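Local structure of probable spore coat polysaccharide biosynthesis protein E (Chromobacterium violaceum ATCC 12472, 3G8R) at residues A[148-153]-A[164-169]; A[183-188]-A[195-200]. The protein probably acts as an N-acylneuraminate-9-phosphate synthase in sialic acid-type sugar biosynthesis, with a zinc-binding barrel domain of the NeuB family. All coordinates share one frame; numbering follows the deposited sequence.

Contact 1 of 2, residues A[148-153]-A[164-169]; sequences EDIDKV and LTIMHC
Leu164, the first residue of strand 164-168, directs its side chain at helix 147-158 and reaches the last turn of segment 148-153 with one branch. Its CD2 lies 4.4 Å from the carbonyl O of Val153, a loose approach to the backbone rather than to the valine methyls. Ile166 brings the strand back to the helix and makes the one direct meeting of side chains: its terminal CD1 comes 3.6 Å from CG2 of Ile150, the two side chains crossing at a slant. Ile150 can offer this branch methyl because CG2 stands opposite its backbone N, while CG1 (chi1 -52°) lies beside that N. Further along the same helix, Met157 touches Leu164 and Val154 touches Ile166. Thr165 and the selenomethionine Met167, the residues flanking Ile166, both turn into the barrel against Val221 of strand 221-225. Beyond them, His168 has both ring nitrogens hydrogen-bonded, ND1 to Arg184 NE and NE2 to the carbonyl O of Leu180. Only 119 Å² is buried between the segments, through aliphatic side chains and one backbone carbonyl. A helix laid on the outer face of the parallel strand that follows it is the second half of a beta-alpha-beta unit, 138-141, 147-158 and 164-168, in a TIM barrel.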
loop_
_atom_site.group_PDB
_atom_site.type_symbol
_atom_site.label_atom_id
_atom_site.label_comp_id
_atom_site.label_asym_id
_atom_site.label_seq_id
_atom_site.Cartn_x
_atom_site.Cartn_y
_atom_site.Cartn_z
ATOM N N GLU A 148 22.730 3.533 -8.892
ATOM C CA GLU A 148 24.119 3.836 -8.558
ATOM C C GLU A 148 24.312 5.285 -8.047
ATOM O O GLU A 148 25.099 5.528 -7.122
ATOM C CB GLU A 148 25.071 3.500 -9.722
ATOM C CG GLU A 148 24.440 3.438 -11.127
ATOM C CD GLU A 148 23.439 2.267 -11.342
ATOM O OE1 GLU A 148 23.824 1.095 -11.124
ATOM O OE2 GLU A 148 22.261 2.527 -11.730
ATOM N N ASP A 149 23.571 6.230 -8.616
ATOM C CA ASP A 149 23.644 7.610 -8.160
ATOM C C ASP A 149 22.993 7.859 -6.809
ATOM O O ASP A 149 23.494 8.674 -6.035
ATOM C CB ASP A 149 22.995 8.553 -9.166
ATOM C CG ASP A 149 23.824 8.739 -10.414
ATOM O OD1 ASP A 149 25.086 8.640 -10.315
ATOM O OD2 ASP A 149 23.202 8.995 -11.490
ATOM N N ILE A 150 21.861 7.203 -6.557
ATOM C CA ILE A 150 21.073 7.440 -5.355
ATOM C C ILE A 150 21.811 6.777 -4.247
ATOM O O ILE A 150 21.889 7.292 -3.140
ATOM C CB ILE A 150 19.686 6.791 -5.425
ATOM C CG1 ILE A 150 18.969 7.178 -6.696
ATOM C CG2 ILE A 150 18.831 7.212 -4.236
ATOM C CD1 ILE A 150 17.607 6.520 -6.886
ATOM N N ASP A 151 22.344 5.604 -4.560
ATOM C CA ASP A 151 23.350 4.970 -3.727
ATOM C C ASP A 151 24.497 5.904 -3.377
ATOM O O ASP A 151 24.824 6.024 -2.202
ATOM C CB ASP A 151 23.916 3.758 -4.426
ATOM C CG ASP A 151 23.100 2.524 -4.201
ATOM O OD1 ASP A 151 21.979 2.597 -3.655
ATOM O OD2 ASP A 151 23.604 1.438 -4.577
ATOM N N LYS A 152 25.120 6.551 -4.363
ATOM C CA LYS A 152 26.262 7.398 -4.041
ATOM C C LYS A 152 25.794 8.468 -3.082
ATOM O O LYS A 152 26.393 8.663 -2.002
ATOM C CB LYS A 152 26.883 8.057 -5.263
ATOM C CG LYS A 152 27.924 7.203 -5.938
ATOM C CD LYS A 152 28.281 7.695 -7.347
ATOM C CE LYS A 152 28.676 6.500 -8.241
ATOM N NZ LYS A 152 28.095 6.626 -9.624
ATOM N N VAL A 153 24.699 9.118 -3.469
ATOM C CA VAL A 153 24.170 10.224 -2.722
ATOM C C VAL A 153 23.720 9.824 -1.313
ATOM O O VAL A 153 24.007 10.531 -0.354
ATOM C CB VAL A 153 23.010 10.889 -3.470
ATOM C CG1 VAL A 153 22.313 11.850 -2.553
ATOM C CG2 VAL A 153 23.520 11.630 -4.658
ATOM N N LEU A 164 18.559 12.250 6.497
ATOM C CA LEU A 164 18.135 12.229 5.088
ATOM C C LEU A 164 16.732 11.698 4.878
ATOM O O LEU A 164 16.239 10.891 5.659
ATOM C CB LEU A 164 19.144 11.476 4.239
ATOM C CG LEU A 164 19.103 11.495 2.718
ATOM C CD1 LEU A 164 18.763 12.879 2.074
ATOM C CD2 LEU A 164 20.451 10.971 2.247
ATOM N N THR A 165 16.084 12.193 3.835
ATOM C CA THR A 165 14.777 11.730 3.427
ATOM C C THR A 165 14.850 11.634 1.948
ATOM O O THR A 165 15.311 12.557 1.304
ATOM C CB THR A 165 13.724 12.733 3.849
ATOM O OG1 THR A 165 13.710 12.765 5.284
ATOM C CG2 THR A 165 12.348 12.368 3.355
ATOM N N ILE A 166 14.399 10.521 1.394
ATOM C CA ILE A 166 14.461 10.305 -0.032
ATOM C C ILE A 166 13.065 10.155 -0.663
ATOM O O ILE A 166 12.230 9.408 -0.129
ATOM C CB ILE A 166 15.329 9.112 -0.253
ATOM C CG1 ILE A 166 16.763 9.609 -0.340
ATOM C CG2 ILE A 166 14.922 8.326 -1.512
ATOM C CD1 ILE A 166 17.650 8.722 -1.151
HETATM N N MSE A 167 12.769 10.859 -1.761
HETATM C CA MSE A 167 11.354 10.884 -2.187
HETATM C C MSE A 167 11.122 10.310 -3.548
HETATM O O MSE A 167 11.824 10.578 -4.455
HETATM C CB MSE A 167 10.733 12.279 -2.156
HETATM C CG MSE A 167 11.059 13.162 -0.969
HETATM SE SE MSE A 167 9.820 13.324 0.304
HETATM C CE MSE A 167 8.512 14.247 -0.540
ATOM N N HIS A 168 10.105 9.508 -3.705
ATOM C CA HIS A 168 9.770 9.076 -5.039
ATOM C C HIS A 168 9.148 10.283 -5.730
ATOM O O HIS A 168 8.437 11.066 -5.106
ATOM C CB HIS A 168 8.847 7.852 -5.025
ATOM C CG HIS A 168 8.190 7.591 -6.336
ATOM N ND1 HIS A 168 8.897 7.252 -7.471
ATOM C CD2 HIS A 168 6.884 7.628 -6.705
ATOM C CE1 HIS A 168 8.057 7.093 -8.476
ATOM N NE2 HIS A 168 6.828 7.288 -8.033
ATOM N N CYS A 169 9.501 10.493 -6.988
ATOM C CA CYS A 169 8.700 11.338 -7.813
ATOM C C CYS A 169 8.956 11.082 -9.274
ATOM O O CYS A 169 9.929 10.447 -9.651
ATOM C CB CYS A 169 8.840 12.823 -7.452
ATOM S SG CYS A 169 10.345 13.628 -7.893
#

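Contact 2 of 2, residues A[183-188]-A[195-200]; sequences ARIKTL and VRIGYS
Ile185 and Ile197 meet through their branch methyls, CG2 to CG2 at 3.8 Å, with the two side chains running past each other in opposite senses. The CG2 of Ile197 also sits 3.7 Å from the carbonyl O of Ile185, so this methyl rests on the helix backbone as well as on a side chain. The CG1 arm of Ile197 serves the next turn: with chi1 and chi2 both near -62°, it folds CD1 back to within 4.1 Å of Leu188 CB. Ile185 reaches further along the strand with its extended arm, setting CD1 3.8 Å from Tyr199 CB and obliquely beside the start of the ring; these two side chains cross at about a right angle. Between Ile197 and Tyr199, Gly198 contributes only backbone, its O 4.5 Å from Ile185 CG2. Helix 184-188 runs nearly antiparallel to strand 196-200, at 157° and 8.6 Å between axes, as expected where a helix of a TIM barrel leads back into the next parallel strand, here in the unit of strand 164-168, helix 184-191 and strand 196-201. Around this apolar layer, Leu188 also packs on Ile166, and Ala214 of helix 209-216 lies against both Ile185 and Tyr199. Tyr199 OH is hydrogen-bonded with Thr201 OG1 and with Glu203 OE1, and the tyrosine side chain is about 7 Å from that of His202, which binds zinc together with His225. On the helix's outer side, Thr187 OG1 is hydrogen-bonded to the carbonyl O of Gly262 of the second subunit.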
loop_
_atom_site.group_PDB
_atom_site.type_symbol
_atom_site.label_atom_id
_atom_site.label_comp_id
_atom_site.label_asym_id
_atom_site.label_seq_id
_atom_site.Cartn_x
_atom_site.Cartn_y
_atom_site.Cartn_z
ATOM N N ALA A 183 4.596 2.082 -6.863
ATOM C CA ALA A 183 5.332 0.927 -6.402
ATOM C C ALA A 183 6.722 1.345 -6.048
ATOM O O ALA A 183 7.360 0.702 -5.262
ATOM C CB ALA A 183 5.396 -0.137 -7.487
ATOM N N ARG A 184 7.211 2.423 -6.638
ATOM C CA ARG A 184 8.587 2.754 -6.424
ATOM C C ARG A 184 8.835 3.161 -4.975
ATOM O O ARG A 184 9.974 3.088 -4.486
ATOM C CB ARG A 184 9.101 3.804 -7.415
ATOM C CG ARG A 184 10.618 3.961 -7.256
ATOM C CD ARG A 184 11.297 4.502 -8.478
ATOM N NE ARG A 184 11.590 5.902 -8.284
ATOM C CZ ARG A 184 12.813 6.395 -8.265
ATOM N NH1 ARG A 184 13.853 5.590 -8.446
ATOM N NH2 ARG A 184 12.991 7.691 -8.055
ATOM N N ILE A 185 7.771 3.562 -4.275
ATOM C CA ILE A 185 7.947 3.990 -2.888
ATOM C C ILE A 185 8.516 2.816 -2.071
ATOM O O ILE A 185 9.425 3.002 -1.255
ATOM C CB ILE A 185 6.641 4.596 -2.274
ATOM C CG1 ILE A 185 6.145 5.789 -3.103
ATOM C CG2 ILE A 185 6.852 5.113 -0.865
ATOM C CD1 ILE A 185 4.886 6.384 -2.569
ATOM N N LYS A 186 8.017 1.610 -2.349
ATOM C CA LYS A 186 8.446 0.404 -1.645
ATOM C C LYS A 186 9.822 0.030 -2.123
ATOM O O LYS A 186 10.655 -0.420 -1.327
ATOM C CB LYS A 186 7.463 -0.750 -1.855
ATOM C CG LYS A 186 7.986 -2.130 -1.415
ATOM C CD LYS A 186 6.895 -3.060 -0.877
ATOM C CE LYS A 186 5.949 -3.596 -1.973
ATOM N NZ LYS A 186 4.541 -3.930 -1.459
ATOM N N THR A 187 10.090 0.253 -3.412
ATOM C CA THR A 187 11.396 -0.098 -3.933
ATOM C C THR A 187 12.423 0.692 -3.163
ATOM O O THR A 187 13.433 0.147 -2.693
ATOM C CB THR A 187 11.510 0.171 -5.409
ATOM O OG1 THR A 187 10.760 -0.824 -6.111
ATOM C CG2 THR A 187 12.961 0.108 -5.872
ATOM N N LEU A 188 12.149 1.973 -2.993
ATOM C CA LEU A 188 13.094 2.807 -2.299
ATOM C C LEU A 188 13.194 2.397 -0.866
ATOM O O LEU A 188 14.287 2.340 -0.322
ATOM C CB LEU A 188 12.682 4.263 -2.390
ATOM C CG LEU A 188 12.922 4.921 -3.753
ATOM C CD1 LEU A 188 12.547 6.398 -3.692
ATOM C CD2 LEU A 188 14.372 4.757 -4.169
ATOM N N VAL A 195 16.393 5.352 6.418
ATOM C CA VAL A 195 16.301 6.635 5.729
ATOM C C VAL A 195 14.825 6.874 5.560
ATOM O O VAL A 195 14.118 5.983 5.093
ATOM C CB VAL A 195 16.998 6.619 4.346
ATOM C CG1 VAL A 195 16.555 7.777 3.513
ATOM C CG2 VAL A 195 18.479 6.717 4.499
ATOM N N ARG A 196 14.330 8.039 5.968
ATOM C CA ARG A 196 12.900 8.325 5.805
ATOM C C ARG A 196 12.533 8.282 4.328
ATOM O O ARG A 196 13.262 8.820 3.482
ATOM C CB ARG A 196 12.574 9.687 6.359
ATOM C CG ARG A 196 11.228 9.771 6.995
ATOM C CD ARG A 196 11.230 10.873 8.031
ATOM N NE ARG A 196 12.515 10.978 8.761
ATOM C CZ ARG A 196 13.369 12.022 8.728
ATOM N NH1 ARG A 196 13.109 13.111 7.996
ATOM N NH2 ARG A 196 14.499 11.978 9.440
ATOM N N ILE A 197 11.411 7.653 4.001
ATOM C CA ILE A 197 11.005 7.589 2.599
ATOM C C ILE A 197 9.771 8.412 2.367
ATOM O O ILE A 197 8.876 8.368 3.174
ATOM C CB ILE A 197 10.761 6.138 2.162
ATOM C CG1 ILE A 197 12.065 5.327 2.275
ATOM C CG2 ILE A 197 10.170 6.060 0.703
ATOM C CD1 ILE A 197 13.201 5.839 1.355
ATOM N N GLY A 198 9.703 9.166 1.278
ATOM C CA GLY A 198 8.511 9.992 1.019
ATOM C C GLY A 198 8.103 9.985 -0.432
ATOM O O GLY A 198 8.653 9.210 -1.241
ATOM N N TYR A 199 7.153 10.855 -0.769
ATOM C CA TYR A 199 6.540 10.897 -2.087
ATOM C C TYR A 199 6.264 12.334 -2.449
ATOM O O TYR A 199 5.526 13.010 -1.734
ATOM C CB TYR A 199 5.205 10.145 -2.070
ATOM C CG TYR A 199 4.429 10.238 -3.382
ATOM C CD1 TYR A 199 3.053 10.302 -3.405
ATOM C CD2 TYR A 199 5.100 10.273 -4.622
ATOM C CE1 TYR A 199 2.346 10.393 -4.645
ATOM C CE2 TYR A 199 4.421 10.357 -5.840
ATOM C CZ TYR A 199 3.051 10.412 -5.852
ATOM O OH TYR A 199 2.399 10.494 -7.077
ATOM N N SER A 200 6.826 12.827 -3.545
ATOM C CA SER A 200 6.517 14.193 -3.958
ATOM C C SER A 200 5.822 14.073 -5.290
ATOM O O SER A 200 6.221 13.250 -6.112
ATOM C CB SER A 200 7.771 15.061 -4.059
ATOM O OG SER A 200 8.191 15.156 -5.399
#

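Both contacts are buried and apolar, and they occupy successive beta-alpha-beta units of one barrel, their centres 9 Å apart. Contact 2 is the more extensive, burying nearly twice the surface of contact 1, and it lies nearer the centre of the chain. Their strands are neighbours: His168 and Ser200 are probably joined by a backbone hydrogen bond, His168 O to Ser200 N at 2.9 Å, and His168 N probably bonds to Gly198 O. The side chains that meet in contact 1 are all aliphatic and lie away from the zinc site, whereas contact 2 includes a tyrosine close to a zinc-binding histidine, and its helix also meets the second subunit.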